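Local coordinates for GTP-binding protein (Thermus thermophilus, PDB 2DBY) that binds guanine nucleotides, with GDP bound here, and probably hydrolyses ATP and associates with the ribosome through its large subunit, at residues 141-146 with 196-201. Sequence-based numbering, arbitrary orientation.
Sequences ATLERR and TPLLTA
Thr142 and Leu198 bring the two backbones nearest, 7.8 Å between their CA atoms, where a turn of helix 124-156, in a predicted coiled coil, faces an inverse gamma turn centred on Pro197. The contact joins this helix to the loop between helix 187-195 and strand 204-209, both within the OBG-type G region. Proline suits the centre of the turn because its ring restricts phi to the range needed (-71° here), and a weak bond from Leu198 N to Thr196 O closes it. Two threonine methyls meet tip to tip: CG2 of Thr142 presses on CG2 of Thr196 at 3.5 Å, closer than usual for carbons. In both, chi1 (-67° and -57°) sets OG1 beside the backbone N and leaves CG2 anti to it. Threonine thus offers a methyl for packing and a hydroxyl for bonding: Thr142 OG1 turns back to Ala138 O, Thr196 OG1 to the Arg146 side. Leu198 slides past Thr142, its CD2 3.8 Å from Thr142 CG2, while its CD1 approaches Leu143 CD1 more loosely; these branched apolar ends suit the buried side. Arg146, bent at chi2 and chi3, lays its aliphatic stem near Thr196 and gives its charged end, through NH2, to a salt bridge with Glu195. With an alanine here, Glu195 would probably lose its charged mate and the water its link from Arg146 to Thr196. That water lies in the guanidinium plane, accepting from Arg146 NE at 2.8 Å and hydrogen-bonded to Thr196 OG1 at 2.9 Å.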
ATOM      1  N   ALA A 141      -3.152 -12.884  22.379  1.00 12.74           N
ATOM      2  CA  ALA A 141      -2.051 -13.636  22.969  1.00 15.88           C
ATOM      3  C   ALA A 141      -0.784 -12.768  23.028  1.00 13.26           C
ATOM      4  O   ALA A 141      -0.029 -12.781  24.001  1.00 13.32           O
ATOM      5  CB  ALA A 141      -1.791 -14.911  22.141  1.00 15.87           C
ATOM      6  N   THR A 142      -0.529 -12.010  21.963  1.00 13.68           N
ATOM      7  CA  THR A 142       0.630 -11.130  21.953  1.00 14.15           C
ATOM      8  C   THR A 142       0.514 -10.095  23.061  1.00 16.16           C
ATOM      9  O   THR A 142       1.486  -9.820  23.770  1.00 13.97           O
ATOM     10  CB  THR A 142       0.737 -10.390  20.617  1.00 12.48           C
ATOM     11  OG1 THR A 142       1.035 -11.343  19.614  1.00 12.69           O
ATOM     12  CG2 THR A 142       1.841  -9.308  20.658  1.00 15.79           C
ATOM     13  N   LEU A 143      -0.675  -9.518  23.203  1.00 12.04           N
ATOM     14  CA  LEU A 143      -0.882  -8.509  24.228  1.00 11.54           C
ATOM     15  C   LEU A 143      -0.694  -9.096  25.626  1.00 14.96           C
ATOM     16  O   LEU A 143      -0.098  -8.456  26.485  1.00 15.32           O
ATOM     17  CB  LEU A 143      -2.285  -7.901  24.111  1.00 13.26           C
ATOM     18  CG  LEU A 143      -2.401  -6.825  23.020  1.00 15.03           C
ATOM     19  CD1 LEU A 143      -3.854  -6.560  22.710  1.00 15.29           C
ATOM     20  CD2 LEU A 143      -1.691  -5.559  23.495  1.00 15.95           C
ATOM     21  N   GLU A 144      -1.193 -10.307  25.844  1.00 15.45           N
ATOM     22  CA  GLU A 144      -1.064 -10.930  27.171  1.00 13.62           C
ATOM     23  C   GLU A 144       0.412 -11.077  27.493  1.00 16.49           C
ATOM     24  O   GLU A 144       0.844 -10.786  28.613  1.00 17.40           O
ATOM     25  CB  GLU A 144      -1.787 -12.291  27.190  1.00 13.27           C
ATOM     26  CG  GLU A 144      -3.328 -12.119  27.168  1.00 17.37           C
ATOM     27  CD  GLU A 144      -4.108 -13.269  26.535  1.00 20.40           C
ATOM     28  OE1 GLU A 144      -5.331 -13.097  26.322  1.00 16.85           O
ATOM     29  OE2 GLU A 144      -3.515 -14.333  26.245  1.00 16.40           O
ATOM     30  N   ARG A 145       1.199 -11.516  26.513  1.00 18.17           N
ATOM     31  CA  ARG A 145       2.632 -11.662  26.749  1.00 18.70           C
ATOM     32  C   ARG A 145       3.301 -10.314  26.994  1.00 23.77           C
ATOM     33  O   ARG A 145       4.129 -10.187  27.894  1.00 21.80           O
ATOM     34  CB  ARG A 145       3.309 -12.358  25.567  1.00 19.38           C
ATOM     35  CG  ARG A 145       2.989 -13.824  25.439  1.00 25.58           C
ATOM     36  CD  ARG A 145       3.856 -14.460  24.345  1.00 26.49           C
ATOM     37  NE  ARG A 145       3.433 -14.108  22.989  1.00 29.90           N
ATOM     38  CZ  ARG A 145       2.479 -14.747  22.313  1.00 29.61           C
ATOM     39  NH1 ARG A 145       1.837 -15.775  22.861  1.00 33.53           N
ATOM     40  NH2 ARG A 145       2.172 -14.369  21.083  1.00 31.39           N
ATOM     41  N   ARG A 146       2.949  -9.293  26.210  1.00 17.91           N
ATOM     42  CA  ARG A 146       3.565  -7.982  26.407  1.00 17.78           C
ATOM     43  C   ARG A 146       3.147  -7.324  27.721  1.00 17.28           C
ATOM     44  O   ARG A 146       3.963  -6.676  28.372  1.00 17.68           O
ATOM     45  CB  ARG A 146       3.224  -7.037  25.231  1.00 19.89           C
ATOM     46  CG  ARG A 146       3.773  -7.487  23.879  1.00 24.00           C
ATOM     47  CD  ARG A 146       5.247  -7.859  23.977  1.00 24.75           C
ATOM     48  NE  ARG A 146       6.076  -6.681  24.222  1.00 29.77           N
ATOM     49  CZ  ARG A 146       7.292  -6.725  24.749  1.00 35.82           C
ATOM     50  NH1 ARG A 146       7.825  -7.893  25.101  1.00 32.76           N
ATOM     51  NH2 ARG A 146       7.985  -5.602  24.897  1.00 38.61           N
ATOM     52  N   THR A 196       5.595  -3.372  18.833  1.00 16.14           N
ATOM     53  CA  THR A 196       4.786  -4.602  18.716  1.00 16.30           C
ATOM     54  C   THR A 196       3.702  -4.398  17.652  1.00 16.63           C
ATOM     55  O   THR A 196       2.576  -3.980  17.950  1.00 14.08           O
ATOM     56  CB  THR A 196       4.121  -4.919  20.071  1.00 15.53           C
ATOM     57  OG1 THR A 196       5.145  -5.047  21.078  1.00 19.69           O
ATOM     58  CG2 THR A 196       3.345  -6.229  19.999  1.00 18.11           C
ATOM     59  N   PRO A 197       4.038  -4.682  16.390  1.00 17.33           N
ATOM     60  CA  PRO A 197       3.124  -4.524  15.247  1.00 17.88           C
ATOM     61  C   PRO A 197       2.003  -5.543  15.222  1.00 15.05           C
ATOM     62  O   PRO A 197       2.091  -6.547  14.523  1.00 16.71           O
ATOM     63  CB  PRO A 197       4.054  -4.653  14.020  1.00 21.50           C
ATOM     64  CG  PRO A 197       5.444  -4.435  14.567  1.00 27.91           C
ATOM     65  CD  PRO A 197       5.384  -5.084  15.942  1.00 18.69           C
ATOM     66  N   LEU A 198       0.939  -5.268  15.971  1.00 12.64           N
ATOM     67  CA  LEU A 198      -0.210  -6.167  16.050  1.00 12.47           C
ATOM     68  C   LEU A 198      -0.803  -6.422  14.668  1.00 12.44           C
ATOM     69  O   LEU A 198      -0.846  -5.530  13.821  1.00 10.85           O
ATOM     70  CB  LEU A 198      -1.301  -5.581  16.954  1.00 12.08           C
ATOM     71  CG  LEU A 198      -0.886  -5.438  18.425  1.00 12.81           C
ATOM     72  CD1 LEU A 198      -2.080  -4.866  19.215  1.00 11.16           C
ATOM     73  CD2 LEU A 198      -0.444  -6.792  18.981  1.00 14.77           C
ATOM     74  N   LEU A 199      -1.263  -7.651  14.448  1.00 10.78           N
ATOM     75  CA  LEU A 199      -1.827  -7.997  13.151  1.00  9.14           C
ATOM     76  C   LEU A 199      -3.049  -7.150  12.793  1.00 11.69           C
ATOM     77  O   LEU A 199      -3.222  -6.753  11.623  1.00 12.74           O
ATOM     78  CB  LEU A 199      -2.201  -9.479  13.129  1.00  9.80           C
ATOM     79  CG  LEU A 199      -1.030 -10.409  13.477  1.00 11.83           C
ATOM     80  CD1 LEU A 199      -1.512 -11.836  13.254  1.00 17.58           C
ATOM     81  CD2 LEU A 199       0.235 -10.136  12.596  1.00 14.36           C
ATOM     82  N   THR A 200      -3.895  -6.871  13.782  1.00 11.50           N
ATOM     83  CA  THR A 200      -5.098  -6.083  13.535  1.00 10.13           C
ATOM     84  C   THR A 200      -4.845  -4.580  13.498  1.00  7.89           C
ATOM     85  O   THR A 200      -5.787  -3.802  13.327  1.00 10.74           O
ATOM     86  CB  THR A 200      -6.232  -6.374  14.564  1.00  9.81           C
ATOM     87  OG1 THR A 200      -5.775  -6.056  15.877  1.00 11.22           O
ATOM     88  CG2 THR A 200      -6.634  -7.848  14.509  1.00 12.49           C
ATOM     89  N   ALA A 201      -3.582  -4.185  13.643  1.00  9.44           N
ATOM     90  CA  ALA A 201      -3.201  -2.769  13.538  1.00 10.26           C
ATOM     91  C   ALA A 201      -2.846  -2.452  12.066  1.00 10.87           C
ATOM     92  O   ALA A 201      -2.776  -1.271  11.671  1.00 11.66           O
ATOM     93  CB  ALA A 201      -1.993  -2.454  14.469  1.00 11.03           C
TER
HETATM   94  O   HOH W   1       5.821  -3.929  23.637  1.00 26.13           O